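Local structure of undecaprenyl-diphosphooligosaccharide--protein glycotransferase (Campylobacter jejuni, 3AAG) at residues 34-38 and 143-149; 82-87 and 103-107; 171-177 and 246-252. The protein transfers a preassembled heptasaccharide from a lipid donor to asparagine side chains of nascent polypeptides, and is represented here by its periplasmic C-terminal globular part. All coordinates share one frame; numbering follows the deposited sequence.

Contact 1 (34-38 and 143-149); sequences TWWDY and PARMSLI
Tyr38 of the WWDYG motif lays its ring across residues 143-149, the stretch that runs into the MI motif; in the STT3 family these two motifs shape the pocket for the +2 Ser/Thr of the acceptor sequon. The two loops follow the paired parallel strands 31-33 and 138-140. No hydrogen bond joins them; packing of side chains holds them, partly apolar and partly a guanidinium against a ring. Tyr38 buries more of itself than any other residue here, and its flat ring suits the place because it can meet several different groups at once. Pro143 CG sits over one face, 4.0 Å from the centroid of the Tyr38 ring, a CH-pi contact 29° off the ring normal. Arg145 turns a face of its guanidinium to the same ring, the two planes 59° apart, with Arg145 NH1 3.5 Å from Tyr38 CE1; the arginine chain runs antiparallel to the tyrosine side chain. Arg145 NH1 also has a long, weak ion pair with Glu15.

At the far end of the ring, Tyr38 OH rests against Met146 CA and CB, 3.3 Å from CA. Ile149, by similarity a residue that meets the acceptor peptide, has CG1 between its backbone N and carbonyl carbon (chi1 54°), which sends the delta methyl out to the WWDYG loop. There Ile149 CD1 lies 3.4 Å from Tyr38 OH and 3.5 Å from Trp35 CD1, a single methyl touching two aromatic side chains. Ile149 N is itself bonded to Met146 O at 2.7 Å. Beside the tyrosine, at the edge of its ring and near its plane, lies SE of Met146, a selenomethionine, and the same selenium is 4.2 Å from Trp35 CB.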
loop_
_atom_site.group_PDB
_atom_site.type_symbol
_atom_site.label_atom_id
_atom_site.label_comp_id
_atom_site.label_asym_id
_atom_site.label_seq_id
_atom_site.Cartn_x
_atom_site.Cartn_y
_atom_site.Cartn_z
ATOM N N THR A 34 7.113 -5.282 2.919
ATOM C CA THR A 34 5.782 -5.789 2.615
ATOM C C THR A 34 5.034 -6.149 3.893
ATOM O O THR A 34 5.595 -6.100 4.984
ATOM C CB THR A 34 5.851 -7.028 1.704
ATOM O OG1 THR A 34 4.684 -7.078 0.875
ATOM C CG2 THR A 34 5.942 -8.303 2.536
ATOM N N TRP A 35 3.765 -6.511 3.752
ATOM C CA TRP A 35 2.940 -6.852 4.902
ATOM C C TRP A 35 3.346 -8.208 5.469
ATOM O O TRP A 35 3.869 -9.055 4.747
ATOM C CB TRP A 35 1.465 -6.860 4.505
ATOM C CG TRP A 35 0.541 -6.758 5.668
ATOM C CD1 TRP A 35 -0.496 -7.590 5.966
ATOM C CD2 TRP A 35 0.575 -5.771 6.703
ATOM N NE1 TRP A 35 -1.115 -7.179 7.120
ATOM C CE2 TRP A 35 -0.475 -6.064 7.593
ATOM C CE3 TRP A 35 1.392 -4.666 6.962
ATOM C CZ2 TRP A 35 -0.731 -5.294 8.723
ATOM C CZ3 TRP A 35 1.135 -3.901 8.085
ATOM C CH2 TRP A 35 0.083 -4.219 8.951
ATOM N N TRP A 36 3.108 -8.416 6.761
ATOM C CA TRP A 36 3.661 -9.579 7.456
ATOM C C TRP A 36 3.057 -10.906 7.001
ATOM O O TRP A 36 3.685 -11.956 7.130
ATOM C CB TRP A 36 3.540 -9.429 8.974
ATOM C CG TRP A 36 2.137 -9.548 9.492
ATOM C CD1 TRP A 36 1.283 -8.525 9.786
ATOM C CD2 TRP A 36 1.428 -10.758 9.784
ATOM N NE1 TRP A 36 0.088 -9.022 10.239
ATOM C CE2 TRP A 36 0.150 -10.390 10.249
ATOM C CE3 TRP A 36 1.749 -12.116 9.698
ATOM C CZ2 TRP A 36 -0.809 -11.331 10.625
ATOM C CZ3 TRP A 36 0.796 -13.050 10.073
ATOM C CH2 TRP A 36 -0.467 -12.652 10.530
ATOM N N ASP A 37 1.839 -10.856 6.469
ATOM C CA ASP A 37 1.184 -12.051 5.944
ATOM C C ASP A 37 2.010 -12.714 4.847
ATOM O O ASP A 37 1.811 -13.884 4.532
ATOM C CB ASP A 37 -0.208 -11.711 5.406
ATOM C CG ASP A 37 -1.235 -11.538 6.510
ATOM O OD1 ASP A 37 -2.434 -11.782 6.251
ATOM O OD2 ASP A 37 -0.842 -11.158 7.636
ATOM N N TYR A 38 2.936 -11.961 4.265
ATOM C CA TYR A 38 3.754 -12.482 3.178
ATOM C C TYR A 38 5.209 -12.596 3.610
ATOM O O TYR A 38 6.072 -12.995 2.828
ATOM C CB TYR A 38 3.626 -11.588 1.943
ATOM C CG TYR A 38 2.231 -11.035 1.745
ATOM C CD1 TYR A 38 1.134 -11.883 1.644
ATOM C CD2 TYR A 38 2.011 -9.667 1.661
ATOM C CE1 TYR A 38 -0.141 -11.382 1.463
ATOM C CE2 TYR A 38 0.738 -9.158 1.480
ATOM C CZ TYR A 38 -0.334 -10.019 1.384
ATOM O OH TYR A 38 -1.602 -9.509 1.206
ATOM N N PRO A 143 1.144 -7.305 -3.708
ATOM C CA PRO A 143 0.244 -8.231 -4.387
ATOM C C PRO A 143 -1.174 -7.679 -4.494
ATOM O O PRO A 143 -1.612 -6.923 -3.631
ATOM C CB PRO A 143 0.266 -9.458 -3.477
ATOM C CG PRO A 143 0.524 -8.907 -2.119
ATOM C CD PRO A 143 1.386 -7.683 -2.305
ATOM N N ALA A 144 -1.883 -8.058 -5.551
ATOM C CA ALA A 144 -3.298 -7.731 -5.676
ATOM C C ALA A 144 -4.068 -8.100 -4.408
ATOM O O ALA A 144 -4.771 -7.269 -3.834
ATOM C CB ALA A 144 -3.896 -8.430 -6.884
ATOM N N ARG A 145 -3.928 -9.347 -3.973
ATOM C CA ARG A 145 -4.767 -9.885 -2.909
ATOM C C ARG A 145 -4.728 -9.045 -1.636
ATOM O O ARG A 145 -5.563 -9.220 -0.749
ATOM C CB ARG A 145 -4.383 -11.333 -2.594
ATOM C CG ARG A 145 -2.938 -11.513 -2.162
ATOM C CD ARG A 145 -2.526 -12.974 -2.204
ATOM N NE ARG A 145 -2.842 -13.660 -0.956
ATOM C CZ ARG A 145 -1.940 -14.242 -0.172
ATOM N NH1 ARG A 145 -0.655 -14.227 -0.510
ATOM N NH2 ARG A 145 -2.322 -14.842 0.949
HETATM N N MSE A 146 -3.759 -8.138 -1.540
HETATM C CA MSE A 146 -3.612 -7.321 -0.337
HETATM C C MSE A 146 -4.757 -6.322 -0.187
HETATM O O MSE A 146 -5.121 -5.942 0.926
HETATM C CB MSE A 146 -2.262 -6.595 -0.313
HETATM C CG MSE A 146 -1.987 -5.857 0.997
HETATM SE SE MSE A 146 -0.211 -5.036 1.110
HETATM C CE MSE A 146 -0.237 -3.997 -0.542
ATOM N N SER A 147 -5.326 -5.902 -1.311
ATOM C CA SER A 147 -6.512 -5.051 -1.285
ATOM C C SER A 147 -7.528 -5.523 -0.243
ATOM O O SER A 147 -8.119 -4.714 0.469
ATOM C CB SER A 147 -7.162 -4.988 -2.668
ATOM O OG SER A 147 -7.558 -6.277 -3.103
ATOM N N LEU A 148 -7.725 -6.835 -0.154
ATOM C CA LEU A 148 -8.736 -7.389 0.741
ATOM C C LEU A 148 -8.405 -7.141 2.207
ATOM O O LEU A 148 -9.258 -7.313 3.076
ATOM C CB LEU A 148 -8.916 -8.888 0.498
ATOM C CG LEU A 148 -9.556 -9.307 -0.826
ATOM C CD1 LEU A 148 -9.660 -10.818 -0.900
ATOM C CD2 LEU A 148 -10.921 -8.659 -1.002
ATOM N N ILE A 149 -7.165 -6.747 2.480
ATOM C CA ILE A 149 -6.711 -6.563 3.857
ATOM C C ILE A 149 -6.075 -5.195 4.068
ATOM O O ILE A 149 -5.657 -4.863 5.177
ATOM C CB ILE A 149 -5.699 -7.647 4.280
ATOM C CG1 ILE A 149 -4.538 -7.713 3.284
ATOM C CG2 ILE A 149 -6.385 -8.996 4.417
ATOM C CD1 ILE A 149 -3.231 -8.144 3.905
#

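Contact 2 (82-87 and 103-107); sequences LSVEYT and ILQAM
Ser83 O is gripped twice by Thr87, the residue whose side chain also meets Ile103 of the next helix. Thr87 N reaches it at 2.9 Å as the ordinary helical bond, and Thr87 OG1 donates to it at 3.1 Å from the opposite face of the carbonyl plane. A threonine suits this turn because its hydroxyl is satisfied within its own helix, where it can still lie against a hydrocarbon: Ile103 CD1 is 3.7 Å from Thr87 OG1. The beta-branched Ile103 also presents its other arm, with CG2 3.4 Å from Tyr86 CB.

The contact is a helix-helix crossing in the core domain of the family, close to a right angle at 101°, with the short axes 10.1 Å apart. Met107, a selenomethionine, sets CB over one face of the Tyr86 ring, 3.6 Å from the centroid, in a CH-pi contact; its SE stands farther out above that face, a more distant Met-aromatic contact. Chi3 of 84° bends the chain, and Met107 CE comes back to 4.0 Å from Tyr86 CB. Met107 SE also meets Leu82 CD1 at 4.1 Å, roughly at a right angle to the direction of the ring. Tyr86 OH lies against Met107 CA and is hydrogen-bonded to Asp110, while Phe64 of helix 63-67 touches both Ser83 and Met107.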
loop_
_atom_site.group_PDB
_atom_site.type_symbol
_atom_site.label_atom_id
_atom_site.label_comp_id
_atom_site.label_asym_id
_atom_site.label_seq_id
_atom_site.Cartn_x
_atom_site.Cartn_y
_atom_site.Cartn_z
ATOM N N LEU A 82 14.878 4.315 5.628
ATOM C CA LEU A 82 15.131 4.556 7.043
ATOM C C LEU A 82 14.878 3.307 7.880
ATOM O O LEU A 82 15.744 2.875 8.640
ATOM C CB LEU A 82 14.288 5.723 7.556
ATOM C CG LEU A 82 14.684 7.119 7.064
ATOM C CD1 LEU A 82 14.045 8.195 7.931
ATOM C CD2 LEU A 82 16.197 7.278 7.041
ATOM N N SER A 83 13.691 2.726 7.738
ATOM C CA SER A 83 13.310 1.583 8.557
ATOM C C SER A 83 14.251 0.401 8.338
ATOM O O SER A 83 14.656 -0.268 9.290
ATOM C CB SER A 83 11.866 1.172 8.268
ATOM O OG SER A 83 11.733 0.690 6.943
ATOM N N VAL A 84 14.598 0.150 7.079
ATOM C CA VAL A 84 15.524 -0.924 6.745
ATOM C C VAL A 84 16.890 -0.685 7.374
ATOM O O VAL A 84 17.471 -1.584 7.979
ATOM C CB VAL A 84 15.698 -1.066 5.227
ATOM C CG1 VAL A 84 16.887 -1.959 4.914
ATOM C CG2 VAL A 84 14.430 -1.616 4.599
ATOM N N GLU A 85 17.400 0.534 7.230
ATOM C CA GLU A 85 18.746 0.849 7.691
ATOM C C GLU A 85 18.839 0.826 9.213
ATOM O O GLU A 85 19.871 0.455 9.776
ATOM C CB GLU A 85 19.202 2.203 7.148
ATOM C CG GLU A 85 19.435 2.227 5.641
ATOM C CD GLU A 85 20.417 1.167 5.177
ATOM O OE1 GLU A 85 21.005 0.475 6.036
ATOM O OE2 GLU A 85 20.601 1.022 3.950
ATOM N N TYR A 86 17.755 1.218 9.875
ATOM C CA TYR A 86 17.751 1.339 11.327
ATOM C C TYR A 86 17.428 0.018 12.009
ATOM O O TYR A 86 17.878 -0.237 13.125
ATOM C CB TYR A 86 16.772 2.424 11.780
ATOM C CG TYR A 86 17.365 3.813 11.777
ATOM C CD1 TYR A 86 17.483 4.534 10.597
ATOM C CD2 TYR A 86 17.813 4.401 12.951
ATOM C CE1 TYR A 86 18.026 5.801 10.585
ATOM C CE2 TYR A 86 18.360 5.671 12.949
ATOM C CZ TYR A 86 18.463 6.365 11.762
ATOM O OH TYR A 86 19.007 7.630 11.748
ATOM N N THR A 87 16.646 -0.820 11.339
ATOM C CA THR A 87 16.412 -2.176 11.819
ATOM C C THR A 87 17.698 -2.992 11.746
ATOM O O THR A 87 18.105 -3.618 12.723
ATOM C CB THR A 87 15.309 -2.886 11.013
ATOM O OG1 THR A 87 14.028 -2.377 11.403
ATOM C CG2 THR A 87 15.349 -4.382 11.269
ATOM N N ILE A 103 12.643 2.054 17.351
ATOM C CA ILE A 103 13.557 2.426 16.281
ATOM C C ILE A 103 13.179 3.774 15.674
ATOM O O ILE A 103 14.003 4.432 15.039
ATOM C CB ILE A 103 13.577 1.352 15.175
ATOM C CG1 ILE A 103 14.289 0.093 15.673
ATOM C CG2 ILE A 103 14.239 1.888 13.915
ATOM C CD1 ILE A 103 13.956 -1.157 14.881
ATOM N N LEU A 104 11.929 4.182 15.876
ATOM C CA LEU A 104 11.451 5.454 15.345
ATOM C C LEU A 104 12.027 6.632 16.125
ATOM O O LEU A 104 12.338 7.675 15.553
ATOM C CB LEU A 104 9.923 5.508 15.358
ATOM C CG LEU A 104 9.296 6.780 14.782
ATOM C CD1 LEU A 104 9.652 6.944 13.311
ATOM C CD2 LEU A 104 7.787 6.785 14.979
ATOM N N GLN A 105 12.167 6.458 17.435
ATOM C CA GLN A 105 12.800 7.465 18.274
ATOM C C GLN A 105 14.260 7.660 17.880
ATOM O O GLN A 105 14.728 8.786 17.730
ATOM C CB GLN A 105 12.698 7.075 19.750
ATOM C CG GLN A 105 12.811 8.246 20.712
ATOM C CD GLN A 105 11.908 9.405 20.329
ATOM O OE1 GLN A 105 12.169 10.118 19.358
ATOM N NE2 GLN A 105 10.839 9.599 21.094
ATOM N N ALA A 106 14.974 6.552 17.709
ATOM C CA ALA A 106 16.364 6.603 17.276
ATOM C C ALA A 106 16.544 7.530 16.078
ATOM O O ALA A 106 17.359 8.450 16.112
ATOM C CB ALA A 106 16.874 5.208 16.954
HETATM N N MSE A 107 15.781 7.286 15.017
HETATM C CA MSE A 107 15.951 8.039 13.780
HETATM C C MSE A 107 15.536 9.500 13.937
HETATM O O MSE A 107 16.048 10.377 13.241
HETATM C CB MSE A 107 15.203 7.377 12.616
HETATM C CG MSE A 107 13.732 7.095 12.877
HETATM SE SE MSE A 107 12.831 6.312 11.327
HETATM C CE MSE A 107 13.313 4.443 11.595
#

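Contact 3 (171-177 and 246-252); sequences TFSTAYP and YAQFILM
An antiparallel strand pair with a classic beta bulge joins residues 171-177 to 246-252 within the C-terminal beta-barrel domain. Ser173 and Leu251 form a hydrogen-bonded pair, with Ser173 N to Leu251 O at 2.8 Å and Leu251 N to Ser173 O at 2.7 Å, both nearly straight. At the bulge Gln248 and Phe249 both face Ala175. Ala175 O therefore takes two donors: Phe249 N at 2.9 Å, almost head-on to the oxygen (C=O...N 165°), and Gln248 N at a longer 3.3 Å from above the carbonyl plane. The small methyl of Ala175 fits the side it shares with Phe249, where Leu187 of strand 184-187 packs on both.

The other side, carrying Phe172, Thr174, Ile250 and Met252, is largely apolar; Phe172, Ile250 and Met252 of it meet helix 260-266. Ile250 CG2 sits over the Phe172 ring, 3.8 Å from its centroid, a CH-pi contact. Met252, a selenomethionine bent at chi3, runs alongside the phenylalanine and puts CE 3.5 Å from Phe172 CE1. Thr174 aims its methyl rather than its hydroxyl at the isoleucine, with CG2 3.6 Å from Ile250 CG1.

Beyond the bulge the pairing gives way to side-chain contact between two tyrosines. Their rings form an offset stack with planes at 27°, and Tyr246 CD2 lies over a face of the Tyr176 ring, 3.6 Å from Tyr176 CE2.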
loop_
_atom_site.group_PDB
_atom_site.type_symbol
_atom_site.label_atom_id
_atom_site.label_comp_id
_atom_site.label_asym_id
_atom_site.label_seq_id
_atom_site.Cartn_x
_atom_site.Cartn_y
_atom_site.Cartn_z
ATOM N N THR A 171 -10.668 5.298 4.926
ATOM C CA THR A 171 -11.646 4.425 4.286
ATOM C C THR A 171 -11.063 3.653 3.108
ATOM O O THR A 171 -10.638 4.239 2.112
ATOM C CB THR A 171 -12.890 5.204 3.825
ATOM O OG1 THR A 171 -13.521 5.811 4.959
ATOM C CG2 THR A 171 -13.877 4.272 3.140
ATOM N N PHE A 172 -11.050 2.330 3.234
ATOM C CA PHE A 172 -10.674 1.450 2.137
ATOM C C PHE A 172 -11.547 0.203 2.178
ATOM O O PHE A 172 -11.133 -0.839 2.685
ATOM C CB PHE A 172 -9.198 1.060 2.247
ATOM C CG PHE A 172 -8.616 0.514 0.975
ATOM C CD1 PHE A 172 -8.058 1.361 0.032
ATOM C CD2 PHE A 172 -8.620 -0.848 0.724
ATOM C CE1 PHE A 172 -7.518 0.862 -1.138
ATOM C CE2 PHE A 172 -8.083 -1.354 -0.445
ATOM C CZ PHE A 172 -7.531 -0.498 -1.377
ATOM N N SER A 173 -12.762 0.322 1.653
ATOM C CA SER A 173 -13.714 -0.780 1.687
ATOM C C SER A 173 -13.843 -1.424 0.314
ATOM O O SER A 173 -14.264 -0.780 -0.647
ATOM C CB SER A 173 -15.080 -0.300 2.179
ATOM O OG SER A 173 -15.866 -1.386 2.636
ATOM N N THR A 174 -13.474 -2.697 0.226
ATOM C CA THR A 174 -13.649 -3.454 -1.005
ATOM C C THR A 174 -14.894 -4.327 -0.919
ATOM O O THR A 174 -15.321 -4.708 0.170
ATOM C CB THR A 174 -12.422 -4.336 -1.302
ATOM O OG1 THR A 174 -12.272 -5.317 -0.269
ATOM C CG2 THR A 174 -11.163 -3.486 -1.374
ATOM N N ALA A 175 -15.480 -4.639 -2.072
ATOM C CA ALA A 175 -16.755 -5.342 -2.106
ATOM C C ALA A 175 -17.034 -5.972 -3.465
ATOM O O ALA A 175 -16.526 -5.519 -4.492
ATOM C CB ALA A 175 -17.887 -4.408 -1.711
ATOM N N TYR A 176 -17.847 -7.024 -3.456
ATOM C CA TYR A 176 -18.343 -7.638 -4.681
ATOM C C TYR A 176 -19.854 -7.450 -4.769
ATOM O O TYR A 176 -20.522 -7.297 -3.748
ATOM C CB TYR A 176 -18.008 -9.131 -4.690
ATOM C CG TYR A 176 -18.371 -9.837 -3.402
ATOM C CD1 TYR A 176 -19.462 -10.697 -3.341
ATOM C CD2 TYR A 176 -17.629 -9.637 -2.245
ATOM C CE1 TYR A 176 -19.799 -11.341 -2.164
ATOM C CE2 TYR A 176 -17.958 -10.277 -1.065
ATOM C CZ TYR A 176 -19.043 -11.128 -1.030
ATOM O OH TYR A 176 -19.373 -11.767 0.142
ATOM N N PRO A 177 -20.397 -7.458 -5.996
ATOM C CA PRO A 177 -21.837 -7.312 -6.201
ATOM C C PRO A 177 -22.618 -8.498 -5.642
ATOM O O PRO A 177 -22.279 -9.651 -5.918
ATOM C CB PRO A 177 -21.973 -7.265 -7.728
ATOM C CG PRO A 177 -20.615 -6.912 -8.236
ATOM C CD PRO A 177 -19.663 -7.534 -7.269
ATOM N N TYR A 246 -14.023 -11.498 -4.464
ATOM C CA TYR A 246 -14.496 -10.670 -3.361
ATOM C C TYR A 246 -13.986 -9.240 -3.477
ATOM O O TYR A 246 -14.338 -8.377 -2.670
ATOM C CB TYR A 246 -14.082 -11.273 -2.017
ATOM C CG TYR A 246 -14.792 -12.565 -1.685
ATOM C CD1 TYR A 246 -14.352 -13.376 -0.649
ATOM C CD2 TYR A 246 -15.901 -12.975 -2.411
ATOM C CE1 TYR A 246 -14.999 -14.558 -0.343
ATOM C CE2 TYR A 246 -16.553 -14.154 -2.113
ATOM C CZ TYR A 246 -16.098 -14.942 -1.078
ATOM O OH TYR A 246 -16.745 -16.120 -0.778
ATOM N N ALA A 247 -13.159 -8.994 -4.487
ATOM C CA ALA A 247 -12.593 -7.669 -4.704
ATOM C C ALA A 247 -12.887 -7.170 -6.113
ATOM O O ALA A 247 -12.008 -7.154 -6.972
ATOM C CB ALA A 247 -11.094 -7.683 -4.445
ATOM N N GLN A 248 -14.130 -6.763 -6.342
ATOM C CA GLN A 248 -14.533 -6.224 -7.633
ATOM C C GLN A 248 -14.594 -4.701 -7.595
ATOM O O GLN A 248 -14.406 -4.036 -8.614
ATOM C CB GLN A 248 -15.891 -6.795 -8.043
ATOM C CG GLN A 248 -15.860 -8.271 -8.397
ATOM C CD GLN A 248 -15.484 -8.511 -9.845
ATOM O OE1 GLN A 248 -15.984 -7.837 -10.746
ATOM N NE2 GLN A 248 -14.600 -9.474 -10.075
ATOM N N PHE A 249 -14.858 -4.157 -6.411
ATOM C CA PHE A 249 -14.966 -2.714 -6.236
ATOM C C PHE A 249 -14.186 -2.242 -5.012
ATOM O O PHE A 249 -13.970 -3.004 -4.071
ATOM C CB PHE A 249 -16.433 -2.300 -6.113
ATOM C CG PHE A 249 -17.132 -2.154 -7.434
ATOM C CD1 PHE A 249 -16.849 -1.085 -8.267
ATOM C CD2 PHE A 249 -18.071 -3.085 -7.845
ATOM C CE1 PHE A 249 -17.488 -0.948 -9.482
ATOM C CE2 PHE A 249 -18.712 -2.951 -9.058
ATOM C CZ PHE A 249 -18.420 -1.882 -9.878
ATOM N N ILE A 250 -13.762 -0.982 -5.033
ATOM C CA ILE A 250 -13.097 -0.382 -3.880
ATOM C C ILE A 250 -13.578 1.044 -3.630
ATOM O O ILE A 250 -13.459 1.910 -4.497
ATOM C CB ILE A 250 -11.564 -0.362 -4.045
ATOM C CG1 ILE A 250 -11.055 -1.722 -4.520
ATOM C CG2 ILE A 250 -10.897 0.029 -2.737
ATOM C CD1 ILE A 250 -9.600 -1.712 -4.928
ATOM N N LEU A 251 -14.113 1.279 -2.437
ATOM C CA LEU A 251 -14.490 2.621 -2.014
ATOM C C LEU A 251 -13.474 3.179 -1.022
ATOM O O LEU A 251 -13.273 2.617 0.055
ATOM C CB LEU A 251 -15.884 2.605 -1.383
ATOM C CG LEU A 251 -16.556 3.960 -1.158
ATOM C CD1 LEU A 251 -16.897 4.620 -2.486
ATOM C CD2 LEU A 251 -17.801 3.801 -0.299
HETATM N N MSE A 252 -12.833 4.285 -1.393
HETATM C CA MSE A 252 -11.715 4.816 -0.619
HETATM C C MSE A 252 -11.750 6.341 -0.544
HETATM O O MSE A 252 -12.320 7.004 -1.410
HETATM C CB MSE A 252 -10.388 4.359 -1.224
HETATM C CG MSE A 252 -10.118 4.929 -2.601
HETATM SE SE MSE A 252 -8.365 4.435 -3.283
HETATM C CE MSE A 252 -8.778 2.622 -3.877
#

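Contact 2 is the most buried although its centre lies about 20 Å from the centre of the chain; along the sequence it is nested inside the loop closed by contact 1. Contacts 1 and 3 are each part buried, part surface. Neither contact 1 nor contact 2 has a hydrogen bond across it: loops meet in the first and helices in the second by aromatic and aliphatic side chains, contact 1 adding a guanidinium against a ring. Contact 3 instead depends on main-chain bonding between strands. Contacts 1 and 3 touch, Ser147 O lying 3.5 Å from Phe172 CE2, so the 143-149 loop, by similarity part of the acceptor pocket, abuts the barrel strands. Helix 260-266 packs on both.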